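Local coordinates for protein osa (Shigella flexneri, PDB 4O7K), which suppresses the oncogenicity of Agrobacterium tumefaciens, acting as a plasmid fertility inhibition factor of the ParB/Srx superfamily, at residues Ser65-Phe76 and Val151-Glu161; Asp100-Phe110 and Thr141-His149. The protein carries 1 engineered substitution. All blocks are in the same frame, centred on the assembly; numbering follows the deposited sequence. Where two conformers were deposited one is given.

Contact 1: residues Ser65-Phe76 and Val151-Glu161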
loop_
_atom_site.group_PDB
_atom_site.type_symbol
_atom_site.label_atom_id
_atom_site.label_comp_id
_atom_site.label_asym_id
_atom_site.label_seq_id
_atom_site.Cartn_x
_atom_site.Cartn_y
_atom_site.Cartn_z
ATOM N N SER A 65 15.365 10.029 -5.786
ATOM C CA SER A 65 14.438 11.142 -5.862
ATOM C C SER A 65 13.019 10.764 -5.435
ATOM O O SER A 65 12.168 11.639 -5.248
ATOM C CB SER A 65 14.421 11.699 -7.289
ATOM O OG SER A 65 13.974 10.710 -8.204
ATOM N N ASP A 66 12.754 9.467 -5.290
ATOM C CA ASP A 66 11.432 9.007 -4.868
ATOM C C ASP A 66 11.204 9.336 -3.397
ATOM O O ASP A 66 12.143 9.641 -2.666
ATOM C CB ASP A 66 11.277 7.503 -5.064
ATOM C CG ASP A 66 11.194 7.102 -6.513
ATOM O OD1 ASP A 66 10.728 7.916 -7.340
ATOM O OD2 ASP A 66 11.588 5.954 -6.814
ATOM N N PHE A 67 9.951 9.261 -2.972
ATOM C CA PHE A 67 9.593 9.487 -1.578
ATOM C C PHE A 67 8.837 8.290 -1.039
ATOM O O PHE A 67 8.071 7.655 -1.760
ATOM C CB PHE A 67 8.739 10.748 -1.435
ATOM C CG PHE A 67 9.530 12.015 -1.433
ATOM C CD1 PHE A 67 10.105 12.492 -2.599
ATOM C CD2 PHE A 67 9.706 12.728 -0.262
ATOM C CE1 PHE A 67 10.844 13.652 -2.587
ATOM C CE2 PHE A 67 10.439 13.892 -0.244
ATOM C CZ PHE A 67 11.015 14.352 -1.403
ATOM N N ILE A 68 9.059 7.970 0.230
ATOM C CA ILE A 68 8.295 6.911 0.865
ATOM C C ILE A 68 7.141 7.503 1.662
ATOM O O ILE A 68 7.301 8.485 2.389
ATOM C CB ILE A 68 9.187 6.049 1.770
ATOM C CG1 ILE A 68 10.088 5.159 0.897
ATOM C CG2 ILE A 68 8.330 5.194 2.696
ATOM C CD1 ILE A 68 11.371 4.748 1.574
ATOM N N VAL A 69 5.970 6.902 1.501
ATOM C CA VAL A 69 4.825 7.223 2.327
ATOM C C VAL A 69 4.373 5.947 3.041
ATOM O O VAL A 69 4.162 4.905 2.410
ATOM C CB VAL A 69 3.658 7.803 1.506
ATOM C CG1 VAL A 69 2.518 8.227 2.421
ATOM C CG2 VAL A 69 4.147 8.980 0.647
ATOM N N TYR A 70 4.257 6.026 4.357
ATOM C CA TYR A 70 3.680 4.929 5.126
ATOM C C TYR A 70 2.185 5.132 5.151
ATOM O O TYR A 70 1.705 6.147 5.660
ATOM C CB TYR A 70 4.237 4.890 6.545
ATOM C CG TYR A 70 5.725 4.658 6.582
ATOM C CD1 TYR A 70 6.266 3.434 6.205
ATOM C CD2 TYR A 70 6.589 5.670 6.967
ATOM C CE1 TYR A 70 7.631 3.224 6.221
ATOM C CE2 TYR A 70 7.948 5.476 6.976
ATOM C CZ TYR A 70 8.461 4.250 6.614
ATOM O OH TYR A 70 9.814 4.064 6.641
ATOM N N VAL A 71 1.436 4.190 4.591
ATOM C CA VAL A 71 0.007 4.424 4.482
ATOM C C VAL A 71 -0.807 3.543 5.409
ATOM O O VAL A 71 -0.449 2.404 5.721
ATOM C CB VAL A 71 -0.520 4.236 3.020
ATOM C CG1 VAL A 71 0.218 5.168 2.061
ATOM C CG2 VAL A 71 -0.389 2.798 2.568
ATOM N N ASN A 72 -1.897 4.123 5.877
ATOM C CA ASN A 72 -2.949 3.398 6.543
ATOM C C ASN A 72 -3.620 2.496 5.514
ATOM O O ASN A 72 -4.266 2.985 4.578
ATOM C CB ASN A 72 -3.934 4.400 7.156
ATOM C CG ASN A 72 -5.088 3.740 7.866
ATOM O OD1 ASN A 72 -5.644 2.745 7.399
ATOM N ND2 ASN A 72 -5.474 4.309 9.002
ATOM N N GLY A 73 -3.461 1.185 5.668
ATOM C CA GLY A 73 -4.023 0.232 4.716
ATOM C C GLY A 73 -5.485 0.455 4.354
ATOM O O GLY A 73 -5.846 0.455 3.171
ATOM N N LEU A 74 -6.334 0.646 5.361
ATOM C CA LEU A 74 -7.760 0.873 5.109
ATOM C C LEU A 74 -8.007 2.167 4.331
ATOM O O LEU A 74 -8.906 2.232 3.496
ATOM C CB LEU A 74 -8.541 0.925 6.420
ATOM C CG LEU A 74 -8.663 -0.366 7.236
ATOM C CD1 LEU A 74 -9.610 -0.129 8.397
ATOM C CD2 LEU A 74 -9.128 -1.545 6.385
ATOM N N ALA A 75 -7.230 3.203 4.633
ATOM C CA ALA A 75 -7.382 4.471 3.916
ATOM C C ALA A 75 -6.910 4.330 2.472
ATOM O O ALA A 75 -7.501 4.906 1.550
ATOM C CB ALA A 75 -6.623 5.569 4.612
ATOM N N PHE A 76 -5.830 3.580 2.291
ATOM C CA PHE A 76 -5.260 3.339 0.970
ATOM C C PHE A 76 -6.260 2.569 0.118
ATOM O O PHE A 76 -6.506 2.921 -1.040
ATOM C CB PHE A 76 -3.939 2.574 1.109
ATOM C CG PHE A 76 -3.255 2.281 -0.194
ATOM C CD1 PHE A 76 -2.344 3.179 -0.732
ATOM C CD2 PHE A 76 -3.494 1.092 -0.865
ATOM C CE1 PHE A 76 -1.690 2.896 -1.917
ATOM C CE2 PHE A 76 -2.839 0.802 -2.047
ATOM C CZ PHE A 76 -1.942 1.712 -2.576
ATOM N N VAL A 151 -2.554 -6.226 6.398
ATOM C CA VAL A 151 -1.373 -5.520 6.870
ATOM C C VAL A 151 -1.797 -4.083 7.187
ATOM O O VAL A 151 -2.314 -3.369 6.309
ATOM C CB VAL A 151 -0.245 -5.546 5.836
ATOM C CG1 VAL A 151 0.950 -4.765 6.342
ATOM C CG2 VAL A 151 0.124 -6.987 5.521
ATOM N N ALA A 152 -1.605 -3.671 8.441
ATOM C CA ALA A 152 -2.182 -2.418 8.942
ATOM C C ALA A 152 -1.605 -1.173 8.272
ATOM O O ALA A 152 -2.338 -0.244 7.895
ATOM C CB ALA A 152 -1.985 -2.325 10.449
ATOM N N VAL A 153 -0.281 -1.161 8.156
ATOM C CA VAL A 153 0.460 -0.047 7.573
ATOM C C VAL A 153 1.565 -0.626 6.698
ATOM O O VAL A 153 2.204 -1.622 7.057
ATOM C CB VAL A 153 1.064 0.886 8.670
ATOM C CG1 VAL A 153 1.882 2.018 8.051
ATOM C CG2 VAL A 153 -0.032 1.461 9.557
ATOM N N PHE A 154 1.771 -0.029 5.527
ATOM C CA PHE A 154 2.873 -0.443 4.686
ATOM C C PHE A 154 3.386 0.765 3.911
ATOM O O PHE A 154 2.658 1.743 3.725
ATOM C CB PHE A 154 2.457 -1.602 3.754
ATOM C CG PHE A 154 1.177 -1.367 2.983
ATOM C CD1 PHE A 154 1.192 -0.675 1.785
ATOM C CD2 PHE A 154 -0.025 -1.894 3.433
ATOM C CE1 PHE A 154 0.025 -0.473 1.063
ATOM C CE2 PHE A 154 -1.198 -1.707 2.716
ATOM C CZ PHE A 154 -1.176 -0.994 1.530
ATOM N N PRO A 155 4.654 0.720 3.493
ATOM C CA PRO A 155 5.203 1.827 2.708
ATOM C C PRO A 155 4.863 1.702 1.224
ATOM O O PRO A 155 4.687 0.587 0.724
ATOM C CB PRO A 155 6.713 1.709 2.923
ATOM C CG PRO A 155 6.951 0.297 3.350
ATOM C CD PRO A 155 5.659 -0.311 3.800
ATOM N N VAL A 156 4.768 2.841 0.554
ATOM C CA VAL A 156 4.617 2.891 -0.895
ATOM C C VAL A 156 5.556 3.976 -1.400
ATOM O O VAL A 156 6.046 4.796 -0.616
ATOM C CB VAL A 156 3.169 3.188 -1.340
ATOM C CG1 VAL A 156 2.226 2.057 -0.949
ATOM C CG2 VAL A 156 2.689 4.521 -0.760
ATOM N N LEU A 157 5.807 3.968 -2.701
ATOM C CA LEU A 157 6.728 4.907 -3.337
ATOM C C LEU A 157 5.987 5.940 -4.177
ATOM O O LEU A 157 5.040 5.609 -4.878
ATOM C CB LEU A 157 7.723 4.154 -4.224
ATOM C CG LEU A 157 8.798 3.341 -3.500
ATOM C CD1 LEU A 157 9.523 2.470 -4.508
ATOM C CD2 LEU A 157 9.769 4.302 -2.826
ATOM N N SER A 158 6.441 7.187 -4.092
ATOM C CA SER A 158 5.850 8.301 -4.812
ATOM C C SER A 158 6.946 9.067 -5.538
ATOM O O SER A 158 8.072 9.176 -5.052
ATOM C CB SER A 158 5.091 9.209 -3.848
ATOM O OG SER A 158 4.715 10.421 -4.460
ATOM N N ARG A 159 6.587 9.620 -6.693
ATOM C CA ARG A 159 7.531 10.164 -7.663
ATOM C C ARG A 159 8.218 11.451 -7.201
ATOM O O ARG A 159 9.323 11.764 -7.644
ATOM C CB ARG A 159 6.772 10.418 -8.982
ATOM C CG ARG A 159 7.512 10.115 -10.277
ATOM C CD ARG A 159 6.571 10.309 -11.484
ATOM N NE ARG A 159 5.418 9.402 -11.421
ATOM C CZ ARG A 159 4.162 9.722 -11.749
ATOM N NH1 ARG A 159 3.855 10.944 -12.181
ATOM N NH2 ARG A 159 3.202 8.808 -11.639
ATOM N N ASP A 160 7.556 12.210 -6.334
ATOM C CA ASP A 160 8.046 13.535 -5.955
ATOM C C ASP A 160 7.442 14.025 -4.641
ATOM O O ASP A 160 6.476 13.450 -4.134
ATOM C CB ASP A 160 7.752 14.548 -7.073
ATOM C CG ASP A 160 6.282 14.603 -7.426
ATOM O OD1 ASP A 160 5.504 15.241 -6.693
ATOM O OD2 ASP A 160 5.900 13.993 -8.440
ATOM N N GLU A 161 8.014 15.092 -4.093
ATOM C CA GLU A 161 7.655 15.519 -2.748
ATOM C C GLU A 161 6.183 15.911 -2.631
ATOM O O GLU A 161 5.500 15.462 -1.702
ATOM C CB GLU A 161 8.534 16.682 -2.287
ATOM C CG GLU A 161 8.328 17.016 -0.819
ATOM C CD GLU A 161 9.345 18.007 -0.288
ATOM O OE1 GLU A 161 9.943 18.741 -1.097
ATOM O OE2 GLU A 161 9.546 18.047 0.941
HETATM O O HOH W 1 11.351 10.349 -8.409
HETATM O O HOH W 2 -5.040 -0.264 8.329
#
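F154 and V71 form a hydrogen-bonded antiparallel pair, V71 N donating to F154 O at 2.9 Å. From CB of F154, a chi1 of 50° places CG between the backbone N and the carbonyl carbon and carries the ring toward strand 67-72. CD1 and CE1 then run under V71 CG2, which sits over one ring face, 3.6 Å from CE1. At the tip, CZ approaches F76 CD2 at 3.9 Å, so the edge of F154 meets the face of F76 in a T-shaped pair, planes 76° apart. The other meta carbon, F154 CE2, lies 4.0 Å from G73 CA, where the strand turns into its helix; G73 N donates a hydrogen bond to A152 O there (2.9 Å). At the other end, E161 CA stands over the F67 ring, 3.8 Å from its centroid, and a water joins S65 OG, D66 OD1 and R159 O, while A63 N holds D66 OD2. Strand 67-72 is the middle strand of a three-stranded antiparallel sheet, with 177-178 along its other edge. Helix 161-171 packs on the F67 and V71 face, while I68 and Y70 on the opposite face meet helix 179-189.

Contact 2: residues Asp100-Phe110 and Thr141-His149. With PO4 (phosphate ion), chain B; PO4 (phosphate ion), chain C; IPA (isopropyl alcohol), chain E.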
loop_
_atom_site.group_PDB
_atom_site.type_symbol
_atom_site.label_atom_id
_atom_site.label_comp_id
_atom_site.label_asym_id
_atom_site.label_seq_id
_atom_site.Cartn_x
_atom_site.Cartn_y
_atom_site.Cartn_z
ATOM N N ASP A 100 -7.411 -12.672 -8.295
ATOM C CA ASP A 100 -6.647 -11.974 -9.328
ATOM C C ASP A 100 -5.606 -12.924 -9.915
ATOM O O ASP A 100 -5.043 -13.747 -9.193
ATOM C CB ASP A 100 -5.983 -10.720 -8.753
ATOM C CG ASP A 100 -5.229 -9.924 -9.792
ATOM O OD1 ASP A 100 -4.068 -10.274 -10.091
ATOM O OD2 ASP A 100 -5.783 -8.921 -10.287
ATOM N N ARG A 101 -5.358 -12.824 -11.218
ATOM C CA ARG A 101 -4.535 -13.824 -11.898
ATOM C C ARG A 101 -3.074 -13.801 -11.453
ATOM O O ARG A 101 -2.396 -14.828 -11.510
ATOM C CB ARG A 101 -4.616 -13.646 -13.420
ATOM C CG ARG A 101 -3.902 -12.416 -13.950
ATOM C CD ARG A 101 -2.833 -12.776 -14.979
ATOM N NE ARG A 101 -2.282 -11.588 -15.632
ATOM C CZ ARG A 101 -1.007 -11.446 -15.989
ATOM N NH1 ARG A 101 -0.601 -10.327 -16.574
ATOM N NH2 ARG A 101 -0.135 -12.420 -15.761
ATOM N N LYS A 102 -2.598 -12.656 -10.998
ATOM C CA LYS A 102 -1.229 -12.528 -10.549
ATOM C C LYS A 102 -1.002 -12.771 -9.091
ATOM O O LYS A 102 0.078 -12.713 -8.627
ATOM C CB LYS A 102 -0.694 -11.167 -10.889
ATOM C CG LYS A 102 -0.805 -10.863 -12.345
ATOM C CD LYS A 102 -0.444 -9.432 -12.650
ATOM C CE LYS A 102 1.044 -9.251 -12.651
ATOM N NZ LYS A 102 1.367 -7.959 -12.013
ATOM N N TYR A 103 -2.058 -13.020 -8.381
ATOM C CA TYR A 103 -2.003 -13.109 -6.924
ATOM C C TYR A 103 -1.196 -14.317 -6.416
ATOM O O TYR A 103 -0.456 -14.184 -5.434
ATOM C CB TYR A 103 -3.426 -13.143 -6.352
ATOM C CG TYR A 103 -3.535 -12.915 -4.852
ATOM C CD1 TYR A 103 -3.386 -13.968 -3.954
ATOM C CD2 TYR A 103 -3.826 -11.655 -4.339
ATOM C CE1 TYR A 103 -3.506 -13.770 -2.580
ATOM C CE2 TYR A 103 -3.952 -11.452 -2.981
ATOM C CZ TYR A 103 -3.788 -12.514 -2.100
ATOM O OH TYR A 103 -3.913 -12.310 -0.744
ATOM N N PRO A 104 -1.343 -15.502 -7.060
ATOM C CA PRO A 104 -0.494 -16.607 -6.587
ATOM C C PRO A 104 0.995 -16.306 -6.742
ATOM O O PRO A 104 1.787 -16.673 -5.877
ATOM C CB PRO A 104 -0.916 -17.778 -7.482
ATOM C CG PRO A 104 -2.336 -17.477 -7.836
ATOM C CD PRO A 104 -2.362 -15.979 -8.018
ATOM N N SER A 105 1.365 -15.636 -7.829
ATOM C CA SER A 105 2.754 -15.256 -8.044
ATOM C C SER A 105 3.214 -14.271 -6.973
ATOM O O SER A 105 4.326 -14.361 -6.474
ATOM C CB SER A 105 2.938 -14.646 -9.433
ATOM O OG SER A 105 4.246 -14.132 -9.586
ATOM N N SER A 106 2.353 -13.324 -6.620
ATOM C CA SER A 106 2.693 -12.389 -5.556
ATOM C C SER A 106 2.837 -13.108 -4.206
ATOM O O SER A 106 3.802 -12.885 -3.458
ATOM C CB SER A 106 1.635 -11.290 -5.462
ATOM O OG SER A 106 2.026 -10.312 -4.515
ATOM N N ALA A 107 1.873 -13.969 -3.893
ATOM C CA ALA A 107 1.889 -14.722 -2.641
ATOM C C ALA A 107 3.171 -15.541 -2.509
ATOM O O ALA A 107 3.765 -15.629 -1.423
ATOM C CB ALA A 107 0.672 -15.620 -2.558
ATOM N N ALA A 108 3.596 -16.127 -3.622
ATOM C CA ALA A 108 4.828 -16.913 -3.661
ATOM C C ALA A 108 6.041 -16.063 -3.318
ATOM O O ALA A 108 6.889 -16.475 -2.535
ATOM C CB ALA A 108 5.008 -17.552 -5.028
ATOM N N HIS A 109 6.133 -14.870 -3.901
ATOM C CA HIS A 109 7.265 -13.992 -3.609
ATOM C C HIS A 109 7.224 -13.568 -2.151
ATOM O O HIS A 109 8.251 -13.548 -1.475
ATOM C CB HIS A 109 7.279 -12.755 -4.517
ATOM C CG HIS A 109 8.576 -11.999 -4.481
ATOM N ND1 HIS A 109 8.787 -10.842 -5.200
ATOM C CD2 HIS A 109 9.731 -12.246 -3.816
ATOM C CE1 HIS A 109 10.016 -10.407 -4.981
ATOM N NE2 HIS A 109 10.608 -11.241 -4.144
ATOM N N PHE A 110 6.031 -13.249 -1.656
ATOM C CA PHE A 110 5.888 -12.847 -0.250
ATOM C C PHE A 110 6.227 -13.993 0.705
ATOM O O PHE A 110 6.534 -13.773 1.882
ATOM C CB PHE A 110 4.467 -12.347 0.046
ATOM C CG PHE A 110 4.282 -10.863 -0.166
ATOM C CD1 PHE A 110 4.840 -9.943 0.714
ATOM C CD2 PHE A 110 3.533 -10.385 -1.239
ATOM C CE1 PHE A 110 4.664 -8.569 0.525
ATOM C CE2 PHE A 110 3.359 -9.012 -1.437
ATOM C CZ PHE A 110 3.919 -8.107 -0.557
ATOM N N THR A 141 -0.813 -5.882 -7.630
ATOM C CA THR A 141 -1.095 -7.189 -7.044
ATOM C C THR A 141 -0.458 -7.345 -5.665
ATOM O O THR A 141 -1.077 -7.892 -4.766
ATOM C CB THR A 141 -0.625 -8.337 -7.933
ATOM O OG1 THR A 141 -0.949 -8.056 -9.298
ATOM C CG2 THR A 141 -1.321 -9.616 -7.522
ATOM N N ARG A 142 0.767 -6.864 -5.487
ATOM C CA ARG A 142 1.393 -6.969 -4.173
ATOM C C ARG A 142 0.629 -6.100 -3.173
ATOM O O ARG A 142 0.574 -6.420 -1.994
ATOM C CB ARG A 142 2.874 -6.585 -4.226
ATOM C CG ARG A 142 3.153 -5.104 -4.416
ATOM C CD ARG A 142 4.570 -4.882 -4.929
ATOM N NE ARG A 142 4.748 -5.386 -6.293
ATOM C CZ ARG A 142 5.926 -5.695 -6.828
ATOM N NH1 ARG A 142 7.041 -5.559 -6.115
ATOM N NH2 ARG A 142 5.993 -6.151 -8.067
ATOM N N SER A 143 0.015 -5.017 -3.655
ATOM C CA SER A 143 -0.859 -4.190 -2.811
ATOM C C SER A 143 -2.107 -4.966 -2.392
ATOM O O SER A 143 -2.562 -4.851 -1.247
ATOM C CB SER A 143 -1.282 -2.897 -3.538
ATOM O OG SER A 143 -0.175 -2.040 -3.781
ATOM N N MET A 144 -2.666 -5.747 -3.316
ATOM C CA MET A 144 -3.822 -6.585 -2.993
ATOM C C MET A 144 -3.480 -7.612 -1.916
ATOM O O MET A 144 -4.272 -7.873 -1.007
ATOM C CB MET A 144 -4.341 -7.309 -4.239
ATOM C CG MET A 144 -4.911 -6.401 -5.317
ATOM S SD MET A 144 -5.525 -7.411 -6.676
ATOM C CE MET A 144 -5.783 -6.171 -7.959
ATOM N N TRP A 145 -2.298 -8.204 -2.043
ATOM C CA TRP A 145 -1.850 -9.221 -1.098
ATOM C C TRP A 145 -1.838 -8.616 0.305
ATOM O O TRP A 145 -2.428 -9.173 1.231
ATOM C CB TRP A 145 -0.465 -9.756 -1.491
ATOM C CG TRP A 145 -0.014 -10.965 -0.677
ATOM C CD1 TRP A 145 -0.172 -12.289 -1.003
ATOM C CD2 TRP A 145 0.658 -10.946 0.593
ATOM N NE1 TRP A 145 0.363 -13.089 -0.017
ATOM C CE2 TRP A 145 0.877 -12.290 0.974
ATOM C CE3 TRP A 145 1.093 -9.921 1.446
ATOM C CZ2 TRP A 145 1.513 -12.634 2.164
ATOM C CZ3 TRP A 145 1.725 -10.266 2.625
ATOM C CH2 TRP A 145 1.932 -11.615 2.974
ATOM N N LEU A 146 -1.219 -7.440 0.437
ATOM C CA LEU A 146 -1.097 -6.772 1.730
ATOM C C LEU A 146 -2.464 -6.428 2.290
ATOM O O LEU A 146 -2.736 -6.638 3.468
ATOM C CB LEU A 146 -0.233 -5.501 1.617
ATOM C CG LEU A 146 1.254 -5.674 1.266
ATOM C CD1 LEU A 146 1.818 -4.385 0.682
ATOM C CD2 LEU A 146 2.050 -6.077 2.496
ATOM N N LEU A 147 -3.331 -5.913 1.430
ATOM C CA LEU A 147 -4.672 -5.515 1.849
ATOM C C LEU A 147 -5.513 -6.721 2.281
ATOM O O LEU A 147 -6.160 -6.702 3.337
ATOM C CB LEU A 147 -5.358 -4.751 0.723
ATOM C CG LEU A 147 -4.813 -3.342 0.504
ATOM C CD1 LEU A 147 -5.569 -2.682 -0.644
ATOM C CD2 LEU A 147 -4.921 -2.521 1.795
ATOM N N ALA A 148 -5.481 -7.776 1.473
ATOM C CA ALA A 148 -6.254 -8.981 1.766
ATOM C C ALA A 148 -5.738 -9.652 3.033
ATOM O O ALA A 148 -6.498 -10.318 3.737
ATOM C CB ALA A 148 -6.214 -9.954 0.585
ATOM N N HIS A 149 -4.455 -9.459 3.335
ATOM C CA HIS A 149 -3.871 -10.040 4.555
ATOM C C HIS A 149 -3.944 -9.085 5.743
ATOM O O HIS A 149 -3.404 -9.368 6.816
ATOM C CB HIS A 149 -2.420 -10.452 4.315
ATOM C CG HIS A 149 -2.281 -11.726 3.546
ATOM N ND1 HIS A 149 -2.247 -11.766 2.171
ATOM C CD2 HIS A 149 -2.180 -13.011 3.965
ATOM C CE1 HIS A 149 -2.128 -13.021 1.773
ATOM N NE2 HIS A 149 -2.078 -13.795 2.843
HETATM P P PO4 B . 2.541 -6.685 -9.095
HETATM O O1 PO4 B . 3.664 -6.111 -9.912
HETATM O O2 PO4 B . 1.224 -6.373 -9.761
HETATM O O3 PO4 B . 2.721 -8.173 -8.939
HETATM O O4 PO4 B . 2.526 -6.071 -7.711
HETATM P P PO4 C . -0.596 -16.741 1.578
HETATM O O1 PO4 C . -1.111 -15.891 0.425
HETATM O O2 PO4 C . -1.369 -16.423 2.836
HETATM O O3 PO4 C . -0.759 -18.210 1.266
HETATM O O4 PO4 C . 0.871 -16.462 1.794
HETATM C C1 IPA E . 9.473 -6.268 -8.477
HETATM C C2 IPA E . 9.565 -7.765 -8.759
HETATM C C3 IPA E . 10.492 -8.441 -7.755
HETATM O O2 IPA E . 8.282 -8.334 -8.652
#
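W145 and Y103 both extend CG trans to the backbone N (chi1 -171° and -167°), which sends each ring across to the other helix. Y103 fits as a knob among T141, M144, W145 and A148, and W145 answers among Y103, S106, A107 and F110. F110 lies over one face of the indole in an offset stack, F110 CD2 3.5 Å from W145 CD2 and the planes only 6° apart. H149 covers the opposite indole face, its orientation fixed at both ring nitrogens: ND1 donates to W145 O (2.8 Å) and NE2 to O2 of the chain C phosphate (2.7 Å). W145 NE1 gives the same ion a longer bond. At the start of helix 140-148, O2 of the chain B phosphate accepts hydrogen bonds from T141 N, T141 OG1 and K102 NZ, the lysine at 2.8 Å, while R142 N and R142 NE share O4, the latter at 2.7 Å. Both ions probably come from the crystallisation liquor, yet they suggest that these sites can hold an anion. The whole is a crossed helix pair with knobs-into-holes packing around an aromatic cluster, with a phosphate bound at a helix N terminus.

How the contacts relate
After the N-terminal helix 4-24 and strands 34-35, 44-47 and 55-58, the chain enters strand 67-72, the first half of contact 1, and passes into helix 73-81. Residues 100-110 follow, then strands 118-128 and 131-136, before 141-149 returns to close contact 2. Two residues later 151-161 closes contact 1, so the loop of contact 2 lies wholly within that of contact 1. The centres are about 17 Å apart, but the contacts touch: V151 N probably donates a hydrogen bond to L146 O (3.0 Å), and L146 CD1 packs on F154 CG. Together they tie the crossed helices 103-112 and 140-148 to the three-stranded sheet.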